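Inositol-1-monophosphatase (Nostoc sp., PDB 5ZHH) probably hydrolyses inositol monophosphates to free inositol and inorganic phosphate, as in other members of the inositol monophosphatase family. Local coordinates at residues I58-A69 with L75-I86; V203-I211 with G243-I252. One frame throughout, in Å; residues are numbered along the deposited sequence.

Contact 1 (I58-A69 with L75-I86); sequences IRRHFPQHSILA and LGNQDNEYLWAI
Trp-84 and His-65 show how one polar bond can sit inside an aromatic cluster: indole NE1 donates to His-65 ND1 at 2.9 Å, in the imidazole plane. Tyr-82 CB lies over one face of that imidazole and Phe-62 CB over the other, and the Tyr-82 ring continues as an offset stack, centroids 4.3 Å apart. A chi1 of -63° in Ile-58 keeps CG1 beside the backbone N and swings CG2 over the indole face, 3.7 Å from the five-membered ring centroid. With an alanine in place of Trp-84, His-65 ND1 is likely to lose its donor and a gap to open beneath Ile-58 CG2 and beside Phe-62 CE2. The backbones of 66-69 and 82-86 pair in parallel, Leu-68 N meeting Trp-84 O at 2.6 Å.

The turn at 77-80 is more exposed and held by polar bonds. Ser-66 OG donates to Asn-77 O (2.7 Å) from above the carbonyl plane, and Asn-80 ND2 reaches Gln-64 O. Gln-78 NE2 bonds to Ile-67 O, which also receives Leu-75 N. Strand 66-69, with helix 44-61 on its Ile-67 face, lies between antiparallel Leu-75 and a parallel partner, one strand in from the edge of the large mixed sheet of the inositol monophosphatase fold.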
# COMPACT_ATOMS: atom_id res chain seq x y z
N ILE A 58 25.33 -9.77 -4.44
CA ILE A 58 25.71 -10.40 -5.70
C ILE A 58 27.03 -11.13 -5.56
O ILE A 58 27.19 -12.25 -6.05
CB ILE A 58 25.78 -9.35 -6.83
CG1 ILE A 58 24.40 -8.74 -7.07
CG2 ILE A 58 26.35 -9.98 -8.10
CD1 ILE A 58 23.42 -9.69 -7.69
N ARG A 59 28.01 -10.52 -4.88
CA ARG A 59 29.32 -11.17 -4.78
C ARG A 59 29.29 -12.36 -3.83
O ARG A 59 30.08 -13.29 -4.01
CB ARG A 59 30.40 -10.16 -4.36
CG ARG A 59 30.27 -8.77 -4.97
CD ARG A 59 31.56 -8.05 -5.16
NE ARG A 59 32.52 -8.34 -4.09
CZ ARG A 59 33.62 -7.63 -3.85
NH1 ARG A 59 33.89 -6.56 -4.55
NH2 ARG A 59 34.45 -7.99 -2.88
N ARG A 60 28.40 -12.35 -2.84
CA ARG A 60 28.31 -13.50 -1.93
C ARG A 60 27.70 -14.71 -2.62
O ARG A 60 28.13 -15.84 -2.39
CB ARG A 60 27.51 -13.13 -0.68
CG ARG A 60 27.21 -14.31 0.24
CD ARG A 60 26.72 -13.87 1.61
NE ARG A 60 25.88 -12.67 1.55
CZ ARG A 60 24.59 -12.69 1.26
NH1 ARG A 60 23.98 -13.84 1.02
NH2 ARG A 60 23.90 -11.55 1.23
N HIS A 61 26.68 -14.49 -3.46
CA HIS A 61 26.06 -15.61 -4.16
C HIS A 61 26.85 -16.01 -5.40
O HIS A 61 26.93 -17.21 -5.71
CB HIS A 61 24.63 -15.26 -4.54
CG HIS A 61 23.68 -15.22 -3.38
ND1 HIS A 61 23.02 -16.34 -2.92
CD2 HIS A 61 23.29 -14.20 -2.58
CE1 HIS A 61 22.26 -16.01 -1.89
NE2 HIS A 61 22.41 -14.72 -1.66
N PHE A 62 27.46 -15.05 -6.10
CA PHE A 62 28.17 -15.31 -7.35
C PHE A 62 29.57 -14.71 -7.28
O PHE A 62 29.89 -13.74 -7.98
CB PHE A 62 27.39 -14.74 -8.54
CG PHE A 62 25.92 -15.13 -8.55
CD1 PHE A 62 25.54 -16.45 -8.70
CD2 PHE A 62 24.94 -14.17 -8.41
CE1 PHE A 62 24.20 -16.81 -8.71
CE2 PHE A 62 23.60 -14.52 -8.42
CZ PHE A 62 23.23 -15.84 -8.57
N PRO A 63 30.46 -15.30 -6.48
CA PRO A 63 31.80 -14.71 -6.30
C PRO A 63 32.63 -14.64 -7.56
O PRO A 63 33.55 -13.82 -7.63
CB PRO A 63 32.45 -15.62 -5.25
CG PRO A 63 31.65 -16.87 -5.24
CD PRO A 63 30.27 -16.54 -5.70
N GLN A 64 32.36 -15.48 -8.56
CA GLN A 64 33.14 -15.50 -9.79
C GLN A 64 32.61 -14.57 -10.87
O GLN A 64 33.24 -14.44 -11.93
CB GLN A 64 33.24 -16.93 -10.34
CG GLN A 64 34.37 -17.77 -9.73
CD GLN A 64 34.31 -17.83 -8.21
OE1 GLN A 64 33.37 -18.36 -7.64
NE2 GLN A 64 35.33 -17.26 -7.57
N HIS A 65 31.47 -13.92 -10.65
CA HIS A 65 30.94 -13.00 -11.65
C HIS A 65 31.63 -11.65 -11.56
O HIS A 65 32.18 -11.27 -10.52
CB HIS A 65 29.43 -12.82 -11.46
CG HIS A 65 28.62 -14.05 -11.73
ND1 HIS A 65 27.25 -14.03 -11.86
CD2 HIS A 65 28.99 -15.34 -11.90
CE1 HIS A 65 26.81 -15.25 -12.10
NE2 HIS A 65 27.85 -16.07 -12.13
N SER A 66 31.58 -10.90 -12.65
CA SER A 66 32.13 -9.55 -12.69
C SER A 66 31.01 -8.52 -12.58
O SER A 66 29.85 -8.80 -12.89
CB SER A 66 32.92 -9.31 -13.99
OG SER A 66 34.15 -10.01 -13.99
N ILE A 67 31.37 -7.33 -12.10
CA ILE A 67 30.42 -6.25 -11.84
C ILE A 67 30.79 -5.02 -12.65
O ILE A 67 31.97 -4.66 -12.74
CB ILE A 67 30.37 -5.90 -10.34
CG1 ILE A 67 30.10 -7.14 -9.49
CG2 ILE A 67 29.31 -4.82 -10.09
CD1 ILE A 67 28.80 -7.82 -9.80
N LEU A 68 29.79 -4.38 -13.26
CA LEU A 68 29.92 -3.06 -13.87
C LEU A 68 29.00 -2.08 -13.14
O LEU A 68 27.79 -2.31 -13.05
CB LEU A 68 29.59 -3.09 -15.36
CG LEU A 68 29.78 -1.74 -16.06
CD1 LEU A 68 31.24 -1.31 -16.05
CD2 LEU A 68 29.25 -1.81 -17.48
N ALA A 69 29.56 -0.97 -12.65
CA ALA A 69 28.77 0.07 -12.01
C ALA A 69 29.48 1.40 -12.15
O ALA A 69 30.70 1.45 -12.32
CB ALA A 69 28.49 -0.25 -10.54
N LEU A 75 34.69 -4.25 -11.74
CA LEU A 75 35.11 -5.26 -10.78
C LEU A 75 35.25 -6.60 -11.49
O LEU A 75 34.27 -7.14 -12.01
CB LEU A 75 34.09 -5.37 -9.66
CG LEU A 75 34.26 -6.55 -8.70
CD1 LEU A 75 35.68 -6.62 -8.10
CD2 LEU A 75 33.21 -6.37 -7.65
N GLY A 76 36.45 -7.16 -11.46
CA GLY A 76 36.75 -8.35 -12.21
C GLY A 76 36.91 -8.04 -13.68
O GLY A 76 36.63 -6.93 -14.15
N ASN A 77 37.40 -9.03 -14.42
CA ASN A 77 37.62 -8.85 -15.84
C ASN A 77 36.29 -8.57 -16.54
O ASN A 77 35.29 -9.26 -16.31
CB ASN A 77 38.31 -10.07 -16.45
CG ASN A 77 37.44 -11.32 -16.39
OD1 ASN A 77 36.78 -11.59 -15.39
ND2 ASN A 77 37.46 -12.10 -17.48
N GLN A 78 36.27 -7.52 -17.36
CA GLN A 78 35.03 -7.09 -17.97
C GLN A 78 34.63 -7.91 -19.19
O GLN A 78 33.54 -7.71 -19.72
CB GLN A 78 35.12 -5.60 -18.34
CG GLN A 78 35.30 -4.70 -17.12
CD GLN A 78 34.09 -4.73 -16.20
OE1 GLN A 78 33.03 -4.22 -16.54
NE2 GLN A 78 34.26 -5.32 -15.02
N ASP A 79 35.49 -8.83 -19.64
CA ASP A 79 35.13 -9.79 -20.67
C ASP A 79 34.63 -11.11 -20.09
O ASP A 79 34.46 -12.08 -20.84
CB ASP A 79 36.32 -10.05 -21.61
CG ASP A 79 37.60 -10.37 -20.85
OD1 ASP A 79 37.54 -10.59 -19.62
OD2 ASP A 79 38.68 -10.41 -21.49
N ASN A 80 34.41 -11.16 -18.78
CA ASN A 80 33.86 -12.33 -18.11
C ASN A 80 32.55 -12.75 -18.78
O ASN A 80 31.80 -11.92 -19.29
CB ASN A 80 33.62 -12.01 -16.63
CG ASN A 80 33.27 -13.24 -15.78
OD1 ASN A 80 32.51 -14.12 -16.19
ND2 ASN A 80 33.83 -13.28 -14.58
N GLU A 81 32.29 -14.06 -18.76
CA GLU A 81 31.02 -14.56 -19.26
C GLU A 81 29.85 -13.89 -18.53
O GLU A 81 28.83 -13.58 -19.14
CB GLU A 81 30.95 -16.07 -19.10
CG GLU A 81 29.63 -16.68 -19.53
CD GLU A 81 29.59 -18.18 -19.32
OE1 GLU A 81 30.42 -18.71 -18.55
OE2 GLU A 81 28.73 -18.84 -19.95
N TYR A 82 30.00 -13.65 -17.23
CA TYR A 82 28.95 -13.05 -16.42
C TYR A 82 29.37 -11.66 -15.97
O TYR A 82 30.39 -11.50 -15.29
CB TYR A 82 28.64 -13.93 -15.20
CG TYR A 82 28.14 -15.30 -15.57
CD1 TYR A 82 26.89 -15.48 -16.14
CD2 TYR A 82 28.93 -16.43 -15.35
CE1 TYR A 82 26.43 -16.73 -16.48
CE2 TYR A 82 28.47 -17.69 -15.69
CZ TYR A 82 27.22 -17.84 -16.26
OH TYR A 82 26.76 -19.09 -16.60
N LEU A 83 28.58 -10.66 -16.35
CA LEU A 83 28.86 -9.27 -16.01
C LEU A 83 27.56 -8.62 -15.57
O LEU A 83 26.62 -8.51 -16.37
CB LEU A 83 29.46 -8.51 -17.20
CG LEU A 83 29.79 -7.03 -16.93
CD1 LEU A 83 30.84 -6.93 -15.84
CD2 LEU A 83 30.27 -6.33 -18.20
N TRP A 84 27.51 -8.19 -14.31
CA TRP A 84 26.33 -7.53 -13.76
C TRP A 84 26.45 -6.03 -13.99
O TRP A 84 27.49 -5.43 -13.69
CB TRP A 84 26.18 -7.81 -12.27
CG TRP A 84 25.82 -9.23 -11.95
CD1 TRP A 84 26.68 -10.26 -11.72
CD2 TRP A 84 24.49 -9.77 -11.79
NE1 TRP A 84 25.98 -11.41 -11.45
CE2 TRP A 84 24.64 -11.14 -11.49
CE3 TRP A 84 23.21 -9.23 -11.89
CZ2 TRP A 84 23.55 -11.98 -11.28
CZ3 TRP A 84 22.12 -10.07 -11.68
CH2 TRP A 84 22.30 -11.43 -11.38
N ALA A 85 25.41 -5.44 -14.56
CA ALA A 85 25.34 -4.00 -14.81
C ALA A 85 24.37 -3.42 -13.79
O ALA A 85 23.15 -3.64 -13.88
CB ALA A 85 24.90 -3.70 -16.24
N ILE A 86 24.91 -2.69 -12.81
CA ILE A 86 24.18 -2.28 -11.60
C ILE A 86 24.01 -0.76 -11.61
O ILE A 86 25.00 -0.03 -11.70
CB ILE A 86 24.94 -2.70 -10.33
CG1 ILE A 86 25.08 -4.21 -10.24
CG2 ILE A 86 24.25 -2.15 -9.10
CD1 ILE A 86 23.85 -4.94 -10.61

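Contact 2 (V203-I211 with G243-I252); sequences VDGYWERGI and GRILATNGSI
The Tyr-206 ring meets Ala-247 CB at its edge, near the ring plane, while Ile-245 CG2 approaches CE2 obliquely at 3.9 Å. A chi1 of 156° carries the ring far from its own backbone N and along the strand to Glu-208 OE1, which lies in the ring plane and accepts the phenol proton of Tyr-206 OH in a short 2.5 Å bond on the anti side of the carboxylate. Two guanidiniums form a second set of flat groups, with planes 58° apart: Arg-209 CB sits over the centre of one face of the Arg-244 group, whereas Arg-244 NH2 stands at the edge of the Arg-209 group.

These groups decorate an antiparallel strand pair, 205-208 with 245-248, inside the smaller mixed sheet of the inositol monophosphatase fold. Tyr-206 with Ala-247 and Glu-208 with Ile-245 are hydrogen-bonded pairs, each closed by two backbone bonds; Tyr-206 N to Ala-247 O is 2.7 Å. Gly-205 and Thr-248 form a non-hydrogen-bonded pair whose CA atoms are 3.9 Å apart, so close that a CB on the glycine would crowd Thr-248 CG2 and Ile-252 CD1. The face bearing Tyr-206, Ile-245 and Ala-247 is covered by helices 191-199 and 213-225. From the other face Leu-246 packs against helix 253-261, and its CD1 touches Trp-207 CB; the Trp-207 indole meets the ring of Tyr-233, and its NE1 bonds to Asn-171.

At one end, Asp-204 O accepts Asn-249 N, and its carboxylate is held by Ser-146, Thr-148 and Leu-155 N. Beyond the other end, Ile-211 N takes an in-plane lone pair of Gly-243 O. The nearby arginine charges have separate acidic partners, Asp-163 for Arg-209 and Asp-169 for Arg-244, and one water accepts from both Arg-209 NE and Arg-244 NE, at 2.9 Å each.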
# COMPACT_ATOMS: atom_id res chain seq x y z
N VAL A 203 3.64 3.04 -21.94
CA VAL A 203 4.00 3.81 -23.12
C VAL A 203 4.26 2.82 -24.24
O VAL A 203 4.42 1.62 -24.01
CB VAL A 203 5.23 4.72 -22.90
CG1 VAL A 203 4.92 5.80 -21.88
CG2 VAL A 203 6.41 3.91 -22.44
N ASP A 204 4.29 3.33 -25.47
CA ASP A 204 4.47 2.48 -26.63
C ASP A 204 5.91 2.44 -27.11
O ASP A 204 6.26 1.53 -27.87
CB ASP A 204 3.56 2.95 -27.76
CG ASP A 204 2.12 3.04 -27.32
OD1 ASP A 204 1.56 2.02 -26.85
OD2 ASP A 204 1.54 4.14 -27.43
N GLY A 205 6.76 3.36 -26.66
CA GLY A 205 8.12 3.41 -27.16
C GLY A 205 8.93 4.43 -26.40
O GLY A 205 8.40 5.36 -25.79
N TYR A 206 10.24 4.24 -26.47
CA TYR A 206 11.21 5.02 -25.73
C TYR A 206 12.48 5.10 -26.57
O TYR A 206 12.85 4.13 -27.22
CB TYR A 206 11.48 4.37 -24.35
CG TYR A 206 12.81 4.71 -23.71
CD1 TYR A 206 13.09 5.99 -23.24
CD2 TYR A 206 13.81 3.73 -23.58
CE1 TYR A 206 14.31 6.29 -22.65
CE2 TYR A 206 15.03 4.03 -23.00
CZ TYR A 206 15.27 5.30 -22.54
OH TYR A 206 16.49 5.59 -21.98
N TRP A 207 13.10 6.28 -26.60
CA TRP A 207 14.40 6.43 -27.24
C TRP A 207 15.22 7.41 -26.43
O TRP A 207 14.68 8.30 -25.77
CB TRP A 207 14.28 6.91 -28.70
CG TRP A 207 14.14 8.39 -28.85
CD1 TRP A 207 15.14 9.29 -29.11
CD2 TRP A 207 12.93 9.15 -28.73
NE1 TRP A 207 14.62 10.56 -29.17
CE2 TRP A 207 13.27 10.51 -28.94
CE3 TRP A 207 11.60 8.81 -28.48
CZ2 TRP A 207 12.33 11.53 -28.89
CZ3 TRP A 207 10.66 9.83 -28.43
CH2 TRP A 207 11.03 11.18 -28.64
N GLU A 208 16.54 7.24 -26.47
CA GLU A 208 17.41 8.15 -25.73
C GLU A 208 18.84 7.99 -26.21
O GLU A 208 19.24 6.92 -26.67
CB GLU A 208 17.32 7.89 -24.21
CG GLU A 208 17.99 8.99 -23.39
CD GLU A 208 17.60 8.99 -21.93
OE1 GLU A 208 16.93 8.04 -21.46
OE2 GLU A 208 17.96 9.97 -21.25
N ARG A 209 19.61 9.08 -26.11
CA ARG A 209 21.04 9.06 -26.33
C ARG A 209 21.76 9.40 -25.03
O ARG A 209 21.16 9.94 -24.09
CB ARG A 209 21.46 10.04 -27.43
CG ARG A 209 21.24 11.50 -27.09
CD ARG A 209 22.01 12.43 -28.02
NE ARG A 209 23.46 12.34 -27.84
CZ ARG A 209 24.14 12.99 -26.90
NH1 ARG A 209 23.52 13.80 -26.05
NH2 ARG A 209 25.46 12.84 -26.82
N GLY A 210 23.04 9.07 -24.98
CA GLY A 210 23.84 9.36 -23.81
C GLY A 210 23.53 8.49 -22.61
O GLY A 210 23.77 8.90 -21.47
N ILE A 211 23.03 7.28 -22.83
CA ILE A 211 22.74 6.39 -21.71
C ILE A 211 23.93 5.48 -21.46
O ILE A 211 24.81 5.30 -22.31
CB ILE A 211 21.45 5.57 -21.92
CG1 ILE A 211 21.43 4.84 -23.26
CG2 ILE A 211 20.24 6.48 -21.82
CD1 ILE A 211 22.12 3.48 -23.27
N GLY A 243 25.66 4.45 -26.54
CA GLY A 243 24.80 5.24 -25.69
C GLY A 243 23.44 5.56 -26.25
O GLY A 243 22.70 6.35 -25.64
N ARG A 244 23.05 4.96 -27.38
CA ARG A 244 21.77 5.22 -28.01
C ARG A 244 20.92 3.96 -27.98
O ARG A 244 21.43 2.85 -28.15
CB ARG A 244 21.92 5.70 -29.46
CG ARG A 244 22.79 6.93 -29.58
CD ARG A 244 23.00 7.38 -31.02
NE ARG A 244 23.36 8.79 -31.03
CZ ARG A 244 22.62 9.77 -31.53
NH1 ARG A 244 21.45 9.50 -32.10
NH2 ARG A 244 23.05 11.02 -31.47
N ILE A 245 19.62 4.15 -27.75
CA ILE A 245 18.70 3.03 -27.62
C ILE A 245 17.35 3.43 -28.20
O ILE A 245 16.89 4.57 -28.02
CB ILE A 245 18.58 2.57 -26.15
CG1 ILE A 245 17.60 1.39 -26.04
CG2 ILE A 245 18.13 3.74 -25.27
CD1 ILE A 245 17.65 0.66 -24.70
N LEU A 246 16.73 2.50 -28.92
CA LEU A 246 15.35 2.63 -29.39
C LEU A 246 14.59 1.40 -28.91
O LEU A 246 14.95 0.28 -29.27
CB LEU A 246 15.28 2.73 -30.92
CG LEU A 246 13.90 2.60 -31.55
CD1 LEU A 246 13.00 3.73 -31.06
CD2 LEU A 246 14.00 2.62 -33.08
N ALA A 247 13.56 1.61 -28.09
CA ALA A 247 12.90 0.51 -27.39
C ALA A 247 11.39 0.70 -27.45
O ALA A 247 10.87 1.69 -26.95
CB ALA A 247 13.37 0.45 -25.93
N THR A 248 10.69 -0.25 -28.09
CA THR A 248 9.27 -0.07 -28.36
C THR A 248 8.51 -1.37 -28.12
O THR A 248 9.10 -2.42 -27.85
CB THR A 248 9.02 0.38 -29.80
OG1 THR A 248 9.23 -0.72 -30.69
CG2 THR A 248 9.93 1.55 -30.19
N ASN A 249 7.19 -1.28 -28.29
CA ASN A 249 6.32 -2.45 -28.26
C ASN A 249 6.50 -3.36 -29.47
O ASN A 249 5.87 -4.42 -29.51
CB ASN A 249 4.84 -2.04 -28.16
CG ASN A 249 4.35 -1.24 -29.39
OD1 ASN A 249 5.05 -1.11 -30.39
ND2 ASN A 249 3.13 -0.72 -29.29
N GLY A 250 7.32 -2.99 -30.44
CA GLY A 250 7.52 -3.85 -31.60
C GLY A 250 6.63 -3.50 -32.77
O GLY A 250 7.04 -3.66 -33.93
N SER A 251 5.40 -3.06 -32.49
CA SER A 251 4.47 -2.72 -33.57
C SER A 251 4.72 -1.33 -34.15
O SER A 251 4.52 -1.13 -35.35
CB SER A 251 3.03 -2.84 -33.07
OG SER A 251 2.80 -4.13 -32.52
N ILE A 252 5.16 -0.35 -33.34
CA ILE A 252 5.50 0.96 -33.88
C ILE A 252 7.00 1.10 -34.13
O ILE A 252 7.47 2.20 -34.43
CB ILE A 252 5.00 2.13 -33.00
CG1 ILE A 252 5.64 2.07 -31.60
CG2 ILE A 252 3.48 2.18 -32.95
CD1 ILE A 252 5.56 3.40 -30.87
O HOH W 1 25.08 10.24 -29.13

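The two contacts illustrate how a single chain builds a layered fold from two sheets. Contact 1 comes first along the chain and closes before contact 2 opens. Their centres lie 26 Å apart, on opposite sides of the chain's centre, and their nearest atoms remain about 10 Å from each other. Contact 1 takes in the three strands at one edge of the larger mixed sheet, 73-75, 66-69 and 82-90; contact 2 lies within the smaller one. Helix 213-225 lies between them and touches both: it meets Leu-68 and Ala-85 of the first and Ile-211, Ile-245 and Ala-247 of the second. Sheets and intervening helices together give the alternating layers characteristic of this phosphatase family.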